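Local coordinates for Sel1 repeat family protein (Pseudomonas aeruginosa, PDB 6LCH) that probably acts as an immunity protein that protects Pseudomonas aeruginosa from the type VI secretion effector PldB, at residues 28-33 with 47-52; 41-46 with 72-77; 67-72 with 81-86. All coordinates share one frame; numbering follows the deposited sequence.

Contact 1: residues 28-33 with 47-52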
ATOM      1  N   TYR A  28      -2.187  10.053  17.986  1.00  7.30           N
ATOM      2  CA  TYR A  28      -1.638   9.553  16.732  1.00  6.20           C
ATOM      3  C   TYR A  28      -2.071  10.419  15.558  1.00  5.73           C
ATOM      4  O   TYR A  28      -1.251  10.779  14.705  1.00  6.35           O
ATOM      5  CB  TYR A  28      -2.081   8.106  16.529  1.00  6.88           C
ATOM      6  CG  TYR A  28      -2.027   7.645  15.096  1.00  6.11           C
ATOM      7  CD1 TYR A  28      -3.181   7.578  14.323  1.00  6.37           C
ATOM      8  CD2 TYR A  28      -0.826   7.269  14.517  1.00  5.78           C
ATOM      9  CE1 TYR A  28      -3.135   7.150  13.018  1.00  5.37           C
ATOM     10  CE2 TYR A  28      -0.770   6.849  13.206  1.00  5.23           C
ATOM     11  CZ  TYR A  28      -1.928   6.791  12.464  1.00  4.30           C
ATOM     12  OH  TYR A  28      -1.875   6.364  11.160  1.00  4.78           O
ATOM     13  N   ARG A  29      -3.361  10.755  15.495  1.00  5.18           N
ATOM     14  CA  ARG A  29      -3.873  11.543  14.378  1.00 10.44           C
ATOM     15  C   ARG A  29      -3.351  12.978  14.401  1.00  8.48           C
ATOM     16  O   ARG A  29      -3.186  13.589  13.338  1.00 11.22           O
ATOM     17  CB  ARG A  29      -5.401  11.523  14.382  1.00  9.97           C
ATOM     18  CG  ARG A  29      -5.997  10.253  13.807  1.00  9.65           C
ATOM     19  CD  ARG A  29      -7.518  10.309  13.768  1.00 13.84           C
ATOM     20  NE  ARG A  29      -8.116  10.024  15.072  1.00 13.36           N
ATOM     21  CZ  ARG A  29      -8.722  10.931  15.831  1.00 14.94           C
ATOM     22  NH1 ARG A  29      -8.818  12.190  15.421  1.00 16.35           N
ATOM     23  NH2 ARG A  29      -9.235  10.581  17.001  1.00 13.09           N
ATOM     24  N   GLU A  30      -3.091  13.540  15.585  1.00 10.28           N
ATOM     25  CA  GLU A  30      -2.452  14.853  15.634  1.00 10.23           C
ATOM     26  C   GLU A  30      -1.013  14.776  15.143  1.00 12.20           C
ATOM     27  O   GLU A  30      -0.558  15.645  14.386  1.00 10.36           O
ATOM     28  CB  GLU A  30      -2.492  15.433  17.052  1.00 12.07           C
ATOM     29  CG  GLU A  30      -1.606  16.673  17.213  1.00 11.30           C
ATOM     30  CD  GLU A  30      -1.751  17.362  18.562  1.00 16.20           C
ATOM     31  OE1 GLU A  30      -2.674  17.014  19.326  1.00 16.99           O
ATOM     32  OE2 GLU A  30      -0.936  18.264  18.852  1.00 14.94           O
ATOM     33  N   ALA A  31      -0.280  13.743  15.567  1.00  7.01           N
ATOM     34  CA  ALA A  31       1.092  13.578  15.103  1.00  9.44           C
ATOM     35  C   ALA A  31       1.135  13.352  13.600  1.00  9.62           C
ATOM     36  O   ALA A  31       1.978  13.930  12.902  1.00  8.40           O
ATOM     37  CB  ALA A  31       1.762  12.420  15.841  1.00  6.60           C
ATOM     38  N   ALA A  32       0.229  12.515  13.083  1.00  8.05           N
ATOM     39  CA  ALA A  32       0.186  12.261  11.648  1.00 10.30           C
ATOM     40  C   ALA A  32      -0.094  13.537  10.867  1.00 12.40           C
ATOM     41  O   ALA A  32       0.487  13.757   9.798  1.00 10.66           O
ATOM     42  CB  ALA A  32      -0.867  11.196  11.334  1.00 10.47           C
ATOM     43  N   THR A  33      -0.985  14.389  11.383  1.00 11.03           N
ATOM     44  CA  THR A  33      -1.288  15.648  10.709  1.00 15.13           C
ATOM     45  C   THR A  33      -0.094  16.592  10.742  1.00 17.63           C
ATOM     46  O   THR A  33       0.231  17.229   9.733  1.00 17.47           O
ATOM     47  CB  THR A  33      -2.507  16.311  11.352  1.00 17.21           C
ATOM     48  OG1 THR A  33      -3.655  15.474  11.173  1.00 19.87           O
ATOM     49  CG2 THR A  33      -2.775  17.670  10.727  1.00 15.37           C
ATOM     50  N   VAL A  47       7.269  13.132  17.693  1.00 11.40           N
ATOM     51  CA  VAL A  47       7.763  11.930  18.362  1.00  7.34           C
ATOM     52  C   VAL A  47       7.052  11.733  19.694  1.00  8.60           C
ATOM     53  O   VAL A  47       6.674  10.611  20.052  1.00  6.86           O
ATOM     54  CB  VAL A  47       9.291  12.007  18.542  1.00  6.87           C
ATOM     55  CG1 VAL A  47       9.780  10.902  19.472  1.00  6.90           C
ATOM     56  CG2 VAL A  47      10.002  11.932  17.194  1.00  8.92           C
ATOM     57  N   GLY A  48       6.847  12.820  20.441  1.00  7.86           N
ATOM     58  CA  GLY A  48       6.166  12.709  21.722  1.00  8.08           C
ATOM     59  C   GLY A  48       4.784  12.101  21.591  1.00  6.92           C
ATOM     60  O   GLY A  48       4.454  11.126  22.269  1.00  6.28           O
ATOM     61  N   LEU A  49       3.964  12.658  20.697  1.00  6.38           N
ATOM     62  CA  LEU A  49       2.616  12.141  20.490  1.00  6.99           C
ATOM     63  C   LEU A  49       2.645  10.689  20.030  1.00  6.27           C
ATOM     64  O   LEU A  49       1.967   9.829  20.608  1.00  5.30           O
ATOM     65  CB  LEU A  49       1.878  13.005  19.470  1.00  8.15           C
ATOM     66  CG  LEU A  49       1.601  14.441  19.905  1.00 11.48           C
ATOM     67  CD1 LEU A  49       1.445  15.330  18.688  1.00 10.78           C
ATOM     68  CD2 LEU A  49       0.359  14.491  20.778  1.00 11.55           C
ATOM     69  N   TYR A  50       3.424  10.403  18.981  1.00  5.20           N
ATOM     70  CA  TYR A  50       3.540   9.040  18.473  1.00  4.65           C
ATOM     71  C   TYR A  50       3.923   8.066  19.579  1.00  4.48           C
ATOM     72  O   TYR A  50       3.304   7.007  19.732  1.00  4.21           O
ATOM     73  CB  TYR A  50       4.574   8.990  17.347  1.00  5.95           C
ATOM     74  CG  TYR A  50       4.022   9.234  15.961  1.00  3.83           C
ATOM     75  CD1 TYR A  50       2.669   9.067  15.685  1.00  5.19           C
ATOM     76  CD2 TYR A  50       4.861   9.619  14.922  1.00  5.12           C
ATOM     77  CE1 TYR A  50       2.168   9.286  14.415  1.00  4.87           C
ATOM     78  CE2 TYR A  50       4.372   9.839  13.652  1.00  4.44           C
ATOM     79  CZ  TYR A  50       3.027   9.670  13.400  1.00  5.61           C
ATOM     80  OH  TYR A  50       2.542   9.895  12.132  1.00  3.85           O
ATOM     81  N   SER A  51       4.959   8.405  20.354  1.00  5.18           N
ATOM     82  CA  SER A  51       5.420   7.500  21.401  1.00  9.23           C
ATOM     83  C   SER A  51       4.365   7.330  22.484  1.00  7.70           C
ATOM     84  O   SER A  51       4.106   6.208  22.939  1.00  9.07           O
ATOM     85  CB  SER A  51       6.730   8.010  21.999  1.00 11.01           C
ATOM     86  OG  SER A  51       7.665   8.314  20.978  1.00  9.27           O
ATOM     87  N   LYS A  52       3.746   8.437  22.908  1.00  7.76           N
ATOM     88  CA  LYS A  52       2.658   8.365  23.877  1.00  6.82           C
ATOM     89  C   LYS A  52       1.564   7.418  23.403  1.00  7.05           C
ATOM     90  O   LYS A  52       1.056   6.599  24.179  1.00  4.58           O
ATOM     91  CB  LYS A  52       2.081   9.762  24.119  1.00  9.65           C
ATOM     92  CG  LYS A  52       2.851  10.611  25.122  1.00 11.88           C
ATOM     93  CD  LYS A  52       2.217  11.996  25.275  1.00 10.46           C
ATOM     94  CE  LYS A  52       2.643  12.943  24.156  1.00 13.46           C
ATOM     95  NZ  LYS A  52       1.900  14.240  24.161  1.00 16.05           N
TER
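The phenol oxygen of Y50 makes a hydrogen bond with ND2 of N64 on helix 59-70, and packs 3.4 Å from CA of A32 on helix 22-34. Helices 22-34 and 43-55 form a nearly antiparallel pair, as is usual in the alpha-helical solenoids of the Sel1 and TPR class. Their segment axes approach to 8.2 Å, with 148° between the chain directions. A residue as small as alanine suits so near an approach. A31 points toward the other helix, and its CB sits over one face of the Y50 ring, 3.6 Å from the ring centroid, as a CH-pi contact. The same CB of A31 reaches CB of L49 at 3.7 Å, so one methyl touches both the leucine and the tyrosine. Y28 meets the Y50 ring farther along: with CG anti to the backbone N (chi1 159°), its ring swings across to place CD2 3.6 Å from Y50 CE1. The two rings meet obliquely, and Y28 also stacks with H58, which ties the pair to the turn that follows helix 43-55. A tyrosine suits position 50: its ring is buried against apolar groups while its hydroxyl bonds to N64. At the other margin E30 lends its aliphatic part to L49, and its carboxylate makes a long, weak ion pair with R45. The extended E30 chain crosses the leucine at about a right angle, bringing E30 CG within 3.6 Å of L49 CD1.

Contact 2: residues 41-46 with 72-77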
ATOM      1  N   ARG A  41       8.606  20.258  10.374  1.00 28.88           N
ATOM      2  CA  ARG A  41       7.551  20.093  11.350  1.00 21.62           C
ATOM      3  C   ARG A  41       8.112  20.035  12.764  1.00 14.93           C
ATOM      4  O   ARG A  41       9.321  19.917  12.967  1.00 14.73           O
ATOM      5  CB  ARG A  41       6.762  18.850  10.962  1.00 21.28           C
ATOM      6  CG  ARG A  41       6.146  19.009   9.576  1.00 23.07           C
ATOM      7  CD  ARG A  41       6.343  17.780   8.710  1.00 22.05           C
ATOM      8  NE  ARG A  41       7.607  17.815   7.984  1.00 20.95           N
ATOM      9  CZ  ARG A  41       7.853  17.113   6.883  1.00 25.35           C
ATOM     10  NH1 ARG A  41       9.033  17.205   6.282  1.00 26.74           N
ATOM     11  NH2 ARG A  41       6.916  16.324   6.377  1.00 22.49           N
ATOM     12  N   PRO A  42       7.250  20.168  13.784  1.00 13.32           N
ATOM     13  CA  PRO A  42       7.734  20.044  15.165  1.00 14.19           C
ATOM     14  C   PRO A  42       8.073  18.601  15.502  1.00 12.17           C
ATOM     15  O   PRO A  42       7.256  17.890  16.089  1.00 10.35           O
ATOM     16  CB  PRO A  42       6.552  20.553  15.996  1.00 12.29           C
ATOM     17  CG  PRO A  42       5.355  20.220  15.161  1.00 12.99           C
ATOM     18  CD  PRO A  42       5.797  20.423  13.735  1.00 16.46           C
ATOM     19  N   TRP A  43       9.274  18.162  15.134  1.00 15.32           N
ATOM     20  CA  TRP A  43       9.618  16.752  15.289  1.00 15.50           C
ATOM     21  C   TRP A  43       9.669  16.284  16.738  1.00 13.06           C
ATOM     22  O   TRP A  43       9.164  15.180  17.012  1.00 13.25           O
ATOM     23  CB  TRP A  43      10.937  16.465  14.562  1.00 16.66           C
ATOM     24  CG  TRP A  43      10.761  16.505  13.090  1.00 15.19           C
ATOM     25  CD1 TRP A  43      11.291  17.412  12.230  1.00 17.58           C
ATOM     26  CD2 TRP A  43       9.966  15.614  12.300  1.00 17.73           C
ATOM     27  NE1 TRP A  43      10.889  17.134  10.946  1.00 20.66           N
ATOM     28  CE2 TRP A  43      10.074  16.035  10.962  1.00 18.10           C
ATOM     29  CE3 TRP A  43       9.179  14.495  12.594  1.00 17.90           C
ATOM     30  CZ2 TRP A  43       9.428  15.380   9.920  1.00 18.43           C
ATOM     31  CZ3 TRP A  43       8.537  13.844  11.557  1.00 16.75           C
ATOM     32  CH2 TRP A  43       8.667  14.287  10.237  1.00 19.44           C
ATOM     33  N   PRO A  44      10.255  17.020  17.695  1.00 11.46           N
ATOM     34  CA  PRO A  44      10.140  16.583  19.097  1.00 12.19           C
ATOM     35  C   PRO A  44       8.703  16.374  19.539  1.00 14.42           C
ATOM     36  O   PRO A  44       8.416  15.420  20.275  1.00  9.92           O
ATOM     37  CB  PRO A  44      10.821  17.720  19.871  1.00 12.65           C
ATOM     38  CG  PRO A  44      11.808  18.274  18.910  1.00 11.71           C
ATOM     39  CD  PRO A  44      11.141  18.192  17.567  1.00 12.13           C
ATOM     40  N   ARG A  45       7.782  17.229  19.090  1.00 13.29           N
ATOM     41  CA  ARG A  45       6.379  17.036  19.437  1.00 12.83           C
ATOM     42  C   ARG A  45       5.785  15.834  18.711  1.00 10.67           C
ATOM     43  O   ARG A  45       5.039  15.050  19.309  1.00  7.53           O
ATOM     44  CB  ARG A  45       5.578  18.296  19.125  1.00 12.24           C
ATOM     45  CG  ARG A  45       4.082  18.122  19.308  1.00 17.92           C
ATOM     46  CD  ARG A  45       3.348  19.436  19.126  1.00 22.43           C
ATOM     47  NE  ARG A  45       2.037  19.427  19.773  1.00 22.47           N
ATOM     48  CZ  ARG A  45       1.845  19.498  21.087  1.00 25.95           C
ATOM     49  NH1 ARG A  45       2.880  19.596  21.912  1.00 26.71           N
ATOM     50  NH2 ARG A  45       0.612  19.481  21.578  1.00 30.09           N
ATOM     51  N   ILE A  46       6.094  15.681  17.420  1.00 10.38           N
ATOM     52  CA  ILE A  46       5.576  14.546  16.659  1.00  8.71           C
ATOM     53  C   ILE A  46       5.991  13.238  17.320  1.00  7.00           C
ATOM     54  O   ILE A  46       5.174  12.331  17.509  1.00  7.16           O
ATOM     55  CB  ILE A  46       6.052  14.618  15.197  1.00 11.77           C
ATOM     56  CG1 ILE A  46       5.423  15.817  14.490  1.00 10.63           C
ATOM     57  CG2 ILE A  46       5.716  13.338  14.453  1.00  5.59           C
ATOM     58  CD1 ILE A  46       6.065  16.130  13.162  1.00 12.11           C
ATOM     59  N   GLY A  72      16.067   7.590   8.571  1.00 21.85           N
ATOM     60  CA  GLY A  72      16.296   8.791   9.343  1.00 25.84           C
ATOM     61  C   GLY A  72      15.819  10.005   8.592  1.00 20.90           C
ATOM     62  O   GLY A  72      16.324  11.112   8.800  1.00 22.30           O
ATOM     63  N   TRP A  73      14.827   9.801   7.723  1.00 18.93           N
ATOM     64  CA  TRP A  73      14.426  10.861   6.806  1.00 17.87           C
ATOM     65  C   TRP A  73      14.029  12.164   7.490  1.00 16.38           C
ATOM     66  O   TRP A  73      14.356  13.228   6.936  1.00 12.28           O
ATOM     67  CB  TRP A  73      13.315  10.357   5.869  1.00 17.27           C
ATOM     68  CG  TRP A  73      11.903  10.294   6.417  1.00 16.08           C
ATOM     69  CD1 TRP A  73      11.240   9.181   6.835  1.00 17.11           C
ATOM     70  CD2 TRP A  73      10.979  11.378   6.552  1.00 14.79           C
ATOM     71  NE1 TRP A  73       9.973   9.500   7.245  1.00 14.96           N
ATOM     72  CE2 TRP A  73       9.784  10.845   7.078  1.00 16.74           C
ATOM     73  CE3 TRP A  73      11.043  12.747   6.283  1.00 16.48           C
ATOM     74  CZ2 TRP A  73       8.669  11.630   7.344  1.00 16.43           C
ATOM     75  CZ3 TRP A  73       9.933  13.525   6.550  1.00 14.78           C
ATOM     76  CH2 TRP A  73       8.762  12.964   7.072  1.00 16.77           C
ATOM     77  N   PRO A  74      13.356  12.184   8.648  1.00 15.18           N
ATOM     78  CA  PRO A  74      13.029  13.480   9.256  1.00 15.07           C
ATOM     79  C   PRO A  74      14.286  14.204   9.713  1.00 14.00           C
ATOM     80  O   PRO A  74      15.197  13.604  10.288  1.00 11.77           O
ATOM     81  CB  PRO A  74      12.131  13.112  10.443  1.00 13.97           C
ATOM     82  CG  PRO A  74      11.691  11.714  10.196  1.00 14.83           C
ATOM     83  CD  PRO A  74      12.811  11.075   9.455  1.00 12.59           C
ATOM     84  N   GLY A  75      14.327  15.508   9.440  1.00 14.48           N
ATOM     85  CA  GLY A  75      15.468  16.303   9.857  1.00 11.98           C
ATOM     86  C   GLY A  75      15.703  16.244  11.352  1.00 12.78           C
ATOM     87  O   GLY A  75      16.849  16.247  11.810  1.00 12.05           O
ATOM     88  N   GLY A  76      14.628  16.165  12.132  1.00 10.80           N
ATOM     89  CA  GLY A  76      14.762  16.165  13.572  1.00 10.92           C
ATOM     90  C   GLY A  76      14.477  14.844  14.261  1.00 10.36           C
ATOM     91  O   GLY A  76      14.111  14.840  15.439  1.00  9.50           O
ATOM     92  N   VAL A  77      14.635  13.722  13.560  1.00 12.74           N
ATOM     93  CA  VAL A  77      14.430  12.398  14.143  1.00 15.02           C
ATOM     94  C   VAL A  77      15.636  11.525  13.818  1.00 13.88           C
ATOM     95  O   VAL A  77      15.963  11.319  12.643  1.00 14.18           O
ATOM     96  CB  VAL A  77      13.135  11.727  13.654  1.00 14.33           C
ATOM     97  CG1 VAL A  77      12.975  10.358  14.310  1.00 14.27           C
ATOM     98  CG2 VAL A  77      11.932  12.603  13.966  1.00 13.27           C
TER
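Packing round a buried tryptophan joins the start of helix 43-55 to the loop between helices 59-70 and 81-93 of this Sel1-repeat solenoid. The loop makes a type I beta turn from P74 to V77, and W43, just after the N-cap residue P42, is the side chain it packs against. CB of P74 stands over the six-membered ring of W43, 3.5 Å from the centroid and only 8° off the normal, a CH-pi contact for which a rigid proline is well shaped. On the opposite face lies I46 CD1, so the indole is sandwiched. The edge of W43 points at the face of W73 in an offset edge-to-face pair, planes at 87°, with CH2 of W43 and CH2 of W73 3.4 Å apart. W73 takes the crowded position between its backbone N and carbonyl carbon (chi1 79°), bringing its ring round to W43. R41 NH1 lies in the plane of W73 at its edge, 3.8 Å from CZ3, while R41 NH2 bonds to the carbonyl of A35. Glycine suits position 76, where a CB would point toward W43 and press tightly on its CB; G76 N is 3.6 Å from W43 CD1. The buried W43 NE1 has no hydrogen-bond partner in the model. V77 CG2 touches W43 CE3 at 3.6 Å.

Contact 3: residues 67-72 with 81-86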
ATOM      1  N   ASN A  67       8.851   3.791  11.375  1.00  5.65           N
ATOM      2  CA  ASN A  67       9.298   4.193  10.047  1.00  8.32           C
ATOM      3  C   ASN A  67      10.173   5.435  10.115  1.00  9.68           C
ATOM      4  O   ASN A  67      11.073   5.592   9.290  1.00  9.57           O
ATOM      5  CB  ASN A  67       8.118   4.440   9.109  1.00  8.49           C
ATOM      6  CG  ASN A  67       8.549   4.504   7.651  1.00 11.51           C
ATOM      7  OD1 ASN A  67       9.193   3.585   7.143  1.00 13.98           O
ATOM      8  ND2 ASN A  67       8.221   5.602   6.979  1.00 11.86           N
ATOM      9  N   LEU A  68       9.932   6.319  11.085  1.00  7.76           N
ATOM     10  CA  LEU A  68      10.834   7.449  11.291  1.00  8.60           C
ATOM     11  C   LEU A  68      12.189   6.981  11.820  1.00 10.47           C
ATOM     12  O   LEU A  68      13.240   7.437  11.352  1.00 12.70           O
ATOM     13  CB  LEU A  68      10.204   8.464  12.249  1.00  5.40           C
ATOM     14  CG  LEU A  68       8.778   8.949  11.964  1.00  6.63           C
ATOM     15  CD1 LEU A  68       8.387  10.067  12.924  1.00  6.28           C
ATOM     16  CD2 LEU A  68       8.624   9.401  10.519  1.00  9.63           C
ATOM     17  N   TYR A  69      12.183   6.071  12.802  1.00 10.15           N
ATOM     18  CA  TYR A  69      13.431   5.596  13.397  1.00  9.72           C
ATOM     19  C   TYR A  69      14.174   4.636  12.473  1.00 12.43           C
ATOM     20  O   TYR A  69      15.411   4.636  12.437  1.00 12.98           O
ATOM     21  CB  TYR A  69      13.154   4.904  14.731  1.00 11.61           C
ATOM     22  CG  TYR A  69      12.766   5.818  15.869  1.00 10.43           C
ATOM     23  CD1 TYR A  69      13.498   6.961  16.159  1.00 13.37           C
ATOM     24  CD2 TYR A  69      11.671   5.525  16.666  1.00  9.88           C
ATOM     25  CE1 TYR A  69      13.140   7.789  17.213  1.00  9.14           C
ATOM     26  CE2 TYR A  69      11.311   6.341  17.713  1.00  9.74           C
ATOM     27  CZ  TYR A  69      12.043   7.474  17.980  1.00 11.76           C
ATOM     28  OH  TYR A  69      11.674   8.288  19.031  1.00  9.82           O
ATOM     29  N   ARG A  70      13.443   3.780  11.752  1.00 12.22           N
ATOM     30  CA  ARG A  70      14.090   2.811  10.871  1.00 11.55           C
ATOM     31  C   ARG A  70      14.905   3.513   9.797  1.00 15.41           C
ATOM     32  O   ARG A  70      16.070   3.173   9.556  1.00 11.84           O
ATOM     33  CB  ARG A  70      13.043   1.900  10.237  1.00 14.24           C
ATOM     34  CG  ARG A  70      13.608   0.872   9.285  1.00 17.06           C
ATOM     35  CD  ARG A  70      12.490   0.154   8.563  1.00 16.71           C
ATOM     36  NE  ARG A  70      11.941   0.974   7.490  1.00 17.63           N
ATOM     37  CZ  ARG A  70      12.563   1.199   6.338  1.00 20.30           C
ATOM     38  NH1 ARG A  70      13.756   0.665   6.116  1.00 18.26           N
ATOM     39  NH2 ARG A  70      11.996   1.961   5.411  1.00 16.13           N
ATOM     40  N   THR A  71      14.294   4.480   9.125  1.00 14.31           N
ATOM     41  CA  THR A  71      15.016   5.416   8.280  1.00 19.77           C
ATOM     42  C   THR A  71      15.575   6.519   9.174  1.00 19.26           C
ATOM     43  O   THR A  71      15.573   6.419  10.403  1.00 21.39           O
ATOM     44  CB  THR A  71      14.091   5.967   7.200  1.00 19.27           C
ATOM     45  OG1 THR A  71      14.859   6.599   6.173  1.00 23.73           O
ATOM     46  CG2 THR A  71      13.171   6.977   7.798  1.00 19.35           C
ATOM     47  N   GLY A  72      16.067   7.590   8.571  1.00 21.85           N
ATOM     48  CA  GLY A  72      16.296   8.791   9.343  1.00 25.84           C
ATOM     49  C   GLY A  72      15.819  10.005   8.592  1.00 20.90           C
ATOM     50  O   GLY A  72      16.324  11.112   8.800  1.00 22.30           O
ATOM     51  N   THR A  81      17.757   2.073  14.711  1.00 14.72           N
ATOM     52  CA  THR A  81      17.313   0.746  14.299  1.00 16.15           C
ATOM     53  C   THR A  81      16.713  -0.034  15.461  1.00 15.11           C
ATOM     54  O   THR A  81      15.730  -0.762  15.286  1.00 16.54           O
ATOM     55  CB  THR A  81      18.481  -0.035  13.694  1.00 17.44           C
ATOM     56  OG1 THR A  81      19.432  -0.337  14.722  1.00 22.64           O
ATOM     57  CG2 THR A  81      19.164   0.777  12.610  1.00 14.38           C
ATOM     58  N   GLN A  82      17.289   0.104  16.658  1.00 14.20           N
ATOM     59  CA  GLN A  82      16.768  -0.643  17.799  1.00 12.81           C
ATOM     60  C   GLN A  82      15.414  -0.106  18.238  1.00 13.70           C
ATOM     61  O   GLN A  82      14.521  -0.883  18.598  1.00 15.07           O
ATOM     62  CB  GLN A  82      17.761  -0.608  18.960  1.00 16.93           C
ATOM     63  CG  GLN A  82      17.319  -1.434  20.165  1.00 15.40           C
ATOM     64  CD  GLN A  82      17.240  -2.921  19.861  1.00 20.03           C
ATOM     65  OE1 GLN A  82      18.192  -3.513  19.354  1.00 26.08           O
ATOM     66  NE2 GLN A  82      16.100  -3.531  20.169  1.00 20.61           N
ATOM     67  N   LYS A  83      15.238   1.219  18.224  1.00 11.86           N
ATOM     68  CA  LYS A  83      13.933   1.782  18.549  1.00 10.63           C
ATOM     69  C   LYS A  83      12.864   1.284  17.586  1.00  9.58           C
ATOM     70  O   LYS A  83      11.722   1.034  17.989  1.00 11.90           O
ATOM     71  CB  LYS A  83      13.997   3.305  18.536  1.00 11.48           C
ATOM     72  CG  LYS A  83      14.282   3.905  19.891  1.00 12.95           C
ATOM     73  CD  LYS A  83      14.029   5.393  19.879  1.00 13.40           C
ATOM     74  CE  LYS A  83      15.100   6.125  20.650  1.00 17.19           C
ATOM     75  NZ  LYS A  83      15.327   7.498  20.111  1.00 20.55           N
ATOM     76  N   ALA A  84      13.224   1.114  16.312  1.00  8.85           N
ATOM     77  CA  ALA A  84      12.277   0.568  15.348  1.00  7.72           C
ATOM     78  C   ALA A  84      11.983  -0.899  15.634  1.00  7.30           C
ATOM     79  O   ALA A  84      10.822  -1.321  15.593  1.00  6.13           O
ATOM     80  CB  ALA A  84      12.810   0.742  13.928  1.00  8.06           C
ATOM     81  N   LEU A  85      13.025  -1.688  15.931  1.00  6.92           N
ATOM     82  CA  LEU A  85      12.829  -3.103  16.236  1.00 10.70           C
ATOM     83  C   LEU A  85      11.935  -3.285  17.452  1.00  8.52           C
ATOM     84  O   LEU A  85      11.036  -4.134  17.449  1.00  8.46           O
ATOM     85  CB  LEU A  85      14.176  -3.789  16.478  1.00 10.13           C
ATOM     86  CG  LEU A  85      15.205  -3.865  15.348  1.00 13.82           C
ATOM     87  CD1 LEU A  85      16.504  -4.473  15.861  1.00 16.70           C
ATOM     88  CD2 LEU A  85      14.668  -4.671  14.188  1.00 12.31           C
ATOM     89  N   ASP A  86      12.173  -2.501  18.506  1.00  9.01           N
ATOM     90  CA  ASP A  86      11.373  -2.632  19.721  1.00 10.06           C
ATOM     91  C   ASP A  86       9.919  -2.270  19.463  1.00  8.06           C
ATOM     92  O   ASP A  86       9.011  -2.893  20.023  1.00 11.51           O
ATOM     93  CB  ASP A  86      11.961  -1.764  20.832  1.00 11.51           C
ATOM     94  CG  ASP A  86      13.391  -2.139  21.164  1.00 16.84           C
ATOM     95  OD1 ASP A  86      14.074  -1.341  21.842  1.00 18.12           O
ATOM     96  OD2 ASP A  86      13.835  -3.231  20.740  1.00 10.27           O
TER
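The torsions of Y69 and K83 bring a phenol and a lysine chain together: Y69 carries CG anti to its carbonyl carbon (chi1 -72°), which sends the ring along the flank of helix 81-93, and K83 bends at chi3 (-139°) to follow that ring. CD of K83 lies over one face of the Y69 ring, 3.6 Å from its centroid and 17° off the normal, a CH-pi contact. The two chains cross at a slant, CB of K83 passing 3.7 Å from Y69 CD2 and NZ running on to 3.6 Å from Y69 CE1. Lysine suits this margin: its methylenes cover an aromatic face, while its charged end lies beyond the ring centre, toward the hydroxyl side. Nearer the backbones A84, a small residue, lies close to R70; its CB sits 3.8 Å from R70 N and 3.9 Å from R70 CB. No hydrogen bond crosses between the segments, but the backbone of D80 bonds to that of Y69, which ties the helices together, while its OD2 takes K83 N at the start of helix 81-93. This pair of consecutive helices, within the Sel1-repeat range, is flanked by M106 of helix 97-107, which touches R70 and A84, and by V47 of helix 43-55, against which Y69 packs.

How the contacts relate
All three contacts lie on one side of the chain's centre and are partly buried. Contact 1 is the most enclosed, with no exposed residue among those touching, while contacts 2 and 3 include exposed ones. Contact 1 pairs two helices along their flanks through small and aromatic residues, contact 2 fastens a loop to a helix start through tryptophan and proline, and contact 3 joins consecutive helices next to the loop between them, where the methylenes of a lysine lie over the single ring. Contacts 1 and 2 share helix 43-55 and are linked by the long, weak E30-R45 ion pair and by V47 against V77. Contacts 2 and 3 meet at G72 and through L68, whose CD1 also packs on Y50 CD2 of contact 1.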